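Local structure of tyrocidine synthase 3 (Brevibacillus parabrevis, 4MRT) at residues S16-A19 with E20-E23; R24-V28 with S29-I33. The protein contributes to tyrocidine synthesis as a peptidyl carrier domain, which probably bears the growing chain on a phosphopantetheine arm. The protein carries 1 engineered substitution. All coordinates share one frame; numbering follows the deposited sequence.

Contact 1: S16-A19 with E20-E23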
loop_
_atom_site.group_PDB
_atom_site.type_symbol
_atom_site.label_atom_id
_atom_site.label_comp_id
_atom_site.label_asym_id
_atom_site.label_seq_id
_atom_site.Cartn_x
_atom_site.Cartn_y
_atom_site.Cartn_z
ATOM N N SER A 16 -2.639 -26.082 -6.298
ATOM C CA SER A 16 -1.202 -26.304 -6.166
ATOM C C SER A 16 -0.428 -25.333 -7.045
ATOM O O SER A 16 0.571 -24.790 -6.603
ATOM C CB SER A 16 -0.805 -27.768 -6.448
ATOM O OG SER A 16 -1.713 -28.370 -7.348
ATOM N N LYS A 17 -0.922 -25.090 -8.254
ATOM C CA LYS A 17 -0.295 -24.176 -9.185
ATOM C C LYS A 17 -0.323 -22.731 -8.663
ATOM O O LYS A 17 0.694 -22.041 -8.662
ATOM C CB LYS A 17 -0.997 -24.270 -10.546
ATOM C CG LYS A 17 -0.395 -23.419 -11.642
ATOM C CD LYS A 17 1.109 -23.645 -11.719
ATOM C CE LYS A 17 1.644 -23.571 -13.140
ATOM N NZ LYS A 17 2.660 -24.640 -13.376
ATOM N N LEU A 18 -1.487 -22.300 -8.192
ATOM C CA LEU A 18 -1.625 -21.002 -7.560
ATOM C C LEU A 18 -0.710 -20.862 -6.351
ATOM O O LEU A 18 -0.173 -19.778 -6.095
ATOM C CB LEU A 18 -3.079 -20.776 -7.140
ATOM C CG LEU A 18 -4.033 -20.511 -8.298
ATOM C CD1 LEU A 18 -5.459 -20.330 -7.795
ATOM C CD2 LEU A 18 -3.575 -19.307 -9.110
ATOM N N ALA A 19 -0.543 -21.954 -5.606
ATOM C CA ALA A 19 0.400 -21.967 -4.489
ATOM C C ALA A 19 1.800 -21.755 -5.013
ATOM O O ALA A 19 2.576 -21.033 -4.395
ATOM C CB ALA A 19 0.313 -23.259 -3.696
ATOM N N GLU A 20 2.110 -22.348 -6.168
ATOM C CA GLU A 20 3.460 -22.249 -6.734
ATOM C C GLU A 20 3.680 -20.828 -7.224
ATOM O O GLU A 20 4.748 -20.241 -7.040
ATOM C CB GLU A 20 3.703 -23.245 -7.885
ATOM C CG GLU A 20 3.433 -24.740 -7.632
ATOM C CD GLU A 20 3.636 -25.239 -6.197
ATOM O OE1 GLU A 20 4.647 -24.870 -5.553
ATOM O OE2 GLU A 20 2.795 -26.051 -5.717
ATOM N N ILE A 21 2.657 -20.275 -7.851
ATOM C CA ILE A 21 2.697 -18.883 -8.257
ATOM C C ILE A 21 2.918 -17.941 -7.049
ATOM O O ILE A 21 3.777 -17.057 -7.086
ATOM C CB ILE A 21 1.415 -18.497 -9.012
ATOM C CG1 ILE A 21 1.405 -19.180 -10.381
ATOM C CG2 ILE A 21 1.332 -16.989 -9.167
ATOM C CD1 ILE A 21 0.081 -19.138 -11.121
ATOM N N TRP A 22 2.155 -18.147 -5.987
ATOM C CA TRP A 22 2.240 -17.296 -4.796
ATOM C C TRP A 22 3.613 -17.425 -4.122
ATOM O O TRP A 22 4.205 -16.432 -3.693
ATOM C CB TRP A 22 1.172 -17.688 -3.779
ATOM C CG TRP A 22 -0.189 -17.138 -4.016
ATOM C CD1 TRP A 22 -0.773 -16.846 -5.212
ATOM C CD2 TRP A 22 -1.170 -16.856 -3.007
ATOM N NE1 TRP A 22 -2.050 -16.367 -5.007
ATOM C CE2 TRP A 22 -2.317 -16.365 -3.665
ATOM C CE3 TRP A 22 -1.184 -16.961 -1.607
ATOM C CZ2 TRP A 22 -3.477 -15.983 -2.967
ATOM C CZ3 TRP A 22 -2.340 -16.587 -0.923
ATOM C CH2 TRP A 22 -3.455 -16.103 -1.603
ATOM N N GLU A 23 4.100 -18.660 -4.021
ATOM C CA GLU A 23 5.406 -18.951 -3.414
ATOM C C GLU A 23 6.535 -18.242 -4.148
ATOM O O GLU A 23 7.441 -17.687 -3.540
ATOM C CB GLU A 23 5.653 -20.471 -3.389
ATOM C CG GLU A 23 4.799 -21.174 -2.348
ATOM C CD GLU A 23 4.835 -22.692 -2.441
ATOM O OE1 GLU A 23 4.202 -23.337 -1.579
ATOM O OE2 GLU A 23 5.487 -23.226 -3.368
#
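E20 doubles back over the turn before it to meet S16, about one turn earlier on the same helix 13-26. Its backbone N donates to S16 O at 2.9 Å, a bent bond (138°). CG stands beside the backbone N (chi1 -54°) and the chain bends again at chi2, which lays CG 3.0 Å from S16 O and brings OE2 to 2.7 Å from that oxygen. Carbonyl and carboxylate are both acceptors, and OE1 also lies close to E23 OE2, so E20 is likely to be harder to ionise than usual. Replacing E20 with alanine removes CG and the carboxylate, and would probably leave that flank of the S16 carbonyl without the chain now folded over it. I21 N bonds K17 O nearly straight (165°), while its CD1 meets L18 CD2 at 4.2 Å, the two chains crossing at a slant on the flank facing helix 44-58. Helix 13-26 is the first of the four-helix carrier domain; L18, A19 and W22 also reach I73 of helix 73-81. W22 N donates to L18 O, and its indole leans back until CD1 is 3.1 Å from the same oxygen; F37 packs against it edge-to-face. Its NE1 is buried with no polar partner. E23 N closes the next turn on A19 O at 2.8 Å. Beyond CG, itself 3.0 Å from A19 O, the acid runs out extended, and OE1 accepts from I31 N.

Contact 2: R24-V28 with S29-I33; sequences RVLGV and SGIGI
Between L26 and I31 the chain leaves helix 13-26 and folds back without a hydrogen bond from R24-V28 to S29-I33. L26 is the last helical residue; G27 turns into the left-handed region (phi 64°) and ends the helix. V28 and S29 are extended, G30 repeats the positive phi (72°), and I31 and G32 are extended again. The two glycines thus set the corners of the turn, and the side chains of V28 and I31 come together within it. I31 meets both V28 and L26. Its CG1 lies opposite the carbonyl carbon about CA-CB and CD1 continues the line (chi2 168°), which carries CD1 to L26 and V28. V28 CG2 comes against I31 CG1 at 3.6 Å and against I31 CD1 at 3.7 Å, the two side chains at about a right angle. At the far end I31 CD1 reaches L26 CD1 at 4.1 Å, again roughly perpendicular, so one methyl meets both neighbours. A polar side chain of the other protein chain in the assembly packs on V28. Around this group, I40 touches both L26 and I31, F37 and K46 add to the L26 side, and I73 of helix 73-81 and W22 to the I31 side. Beyond it, D35 OD2 accepts from G32 N. The arrangement is a helix C-terminus ended by a positive-phi glycine at C', leading into the long first loop of a carrier-protein helical bundle, with the loop's start tied to the helix by apolar contacts.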
loop_
_atom_site.group_PDB
_atom_site.type_symbol
_atom_site.label_atom_id
_atom_site.label_comp_id
_atom_site.label_asym_id
_atom_site.label_seq_id
_atom_site.Cartn_x
_atom_site.Cartn_y
_atom_site.Cartn_z
ATOM N N ARG A 24 6.458 -18.269 -5.466
ATOM C CA ARG A 24 7.439 -17.632 -6.321
ATOM C C ARG A 24 7.363 -16.099 -6.244
ATOM O O ARG A 24 8.390 -15.429 -6.260
ATOM C CB ARG A 24 7.208 -18.143 -7.751
ATOM C CG ARG A 24 7.450 -17.204 -8.917
ATOM C CD ARG A 24 6.538 -17.632 -10.057
ATOM N NE ARG A 24 6.659 -19.074 -10.322
ATOM C CZ ARG A 24 5.709 -19.846 -10.856
ATOM N NH1 ARG A 24 4.528 -19.349 -11.197
ATOM N NH2 ARG A 24 5.938 -21.141 -11.052
ATOM N N VAL A 25 6.143 -15.559 -6.169
ATOM C CA VAL A 25 5.931 -14.111 -6.068
ATOM C C VAL A 25 6.379 -13.632 -4.684
ATOM O O VAL A 25 7.101 -12.653 -4.569
ATOM C CB VAL A 25 4.463 -13.730 -6.411
ATOM C CG1 VAL A 25 4.137 -12.280 -6.036
ATOM C CG2 VAL A 25 4.208 -13.906 -7.891
ATOM N N LEU A 26 6.004 -14.355 -3.641
ATOM C CA LEU A 26 6.279 -13.946 -2.280
ATOM C C LEU A 26 7.629 -14.396 -1.700
ATOM O O LEU A 26 8.045 -13.895 -0.655
ATOM C CB LEU A 26 5.169 -14.455 -1.375
ATOM C CG LEU A 26 3.754 -14.001 -1.715
ATOM C CD1 LEU A 26 2.740 -14.794 -0.928
ATOM C CD2 LEU A 26 3.614 -12.514 -1.458
ATOM N N GLY A 27 8.307 -15.344 -2.340
ATOM C CA GLY A 27 9.568 -15.898 -1.781
ATOM C C GLY A 27 9.356 -16.625 -0.471
ATOM O O GLY A 27 10.154 -16.499 0.467
ATOM N N VAL A 28 8.248 -17.362 -0.373
ATOM C CA VAL A 28 7.953 -18.115 0.839
ATOM C C VAL A 28 7.488 -19.485 0.399
ATOM O O VAL A 28 6.890 -19.636 -0.665
ATOM C CB VAL A 28 6.920 -17.427 1.798
ATOM C CG1 VAL A 28 6.871 -15.914 1.595
ATOM C CG2 VAL A 28 5.524 -18.018 1.677
ATOM N N SER A 29 7.776 -20.484 1.218
ATOM C CA SER A 29 7.550 -21.874 0.831
ATOM C C SER A 29 6.409 -22.476 1.651
ATOM O O SER A 29 6.203 -22.112 2.819
ATOM C CB SER A 29 8.846 -22.668 1.026
ATOM O OG SER A 29 8.632 -24.037 0.734
ATOM N N GLY A 30 5.656 -23.374 1.029
ATOM C CA GLY A 30 4.667 -24.177 1.751
ATOM C C GLY A 30 3.440 -23.401 2.187
ATOM O O GLY A 30 3.084 -23.387 3.367
ATOM N N ILE A 31 2.810 -22.725 1.237
ATOM C CA ILE A 31 1.626 -21.900 1.540
ATOM C C ILE A 31 0.385 -22.792 1.590
ATOM O O ILE A 31 0.172 -23.579 0.697
ATOM C CB ILE A 31 1.450 -20.765 0.491
ATOM C CG1 ILE A 31 2.673 -19.833 0.515
ATOM C CG2 ILE A 31 0.164 -19.968 0.744
ATOM C CD1 ILE A 31 2.756 -18.853 -0.650
ATOM N N GLY A 32 -0.423 -22.663 2.634
ATOM C CA GLY A 32 -1.708 -23.355 2.706
ATOM C C GLY A 32 -2.784 -22.628 1.903
ATOM O O GLY A 32 -2.611 -21.460 1.522
ATOM N N ILE A 33 -3.908 -23.296 1.660
ATOM C CA ILE A 33 -4.908 -22.750 0.753
ATOM C C ILE A 33 -5.893 -21.834 1.470
ATOM O O ILE A 33 -6.759 -21.239 0.832
ATOM C CB ILE A 33 -5.665 -23.859 -0.034
ATOM C CG1 ILE A 33 -6.368 -24.835 0.915
ATOM C CG2 ILE A 33 -4.700 -24.586 -0.953
ATOM C CD1 ILE A 33 -7.391 -25.726 0.244
#

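How the contacts relate
Contact 1 closes at E23 and contact 2 opens at R24, so the two follow in series along helix 13-26, their centres 7 Å apart on the same side of the chain's centre. The loop of contact 2 returns alongside the last turns of contact 1: E23 O lies 3.3 Å from V28 N, a probable hydrogen bond at the helix end, and W22 CB packs 3.7 Å from I31 CD1. Polar and apolar ties therefore join the helix end and the first loop of the carrier bundle as one unit. Coenzyme A is bound about 10 Å from the L26 side chain, but its pocket residues, H43, A44, K65, F68 and A69, lie outside both contacts.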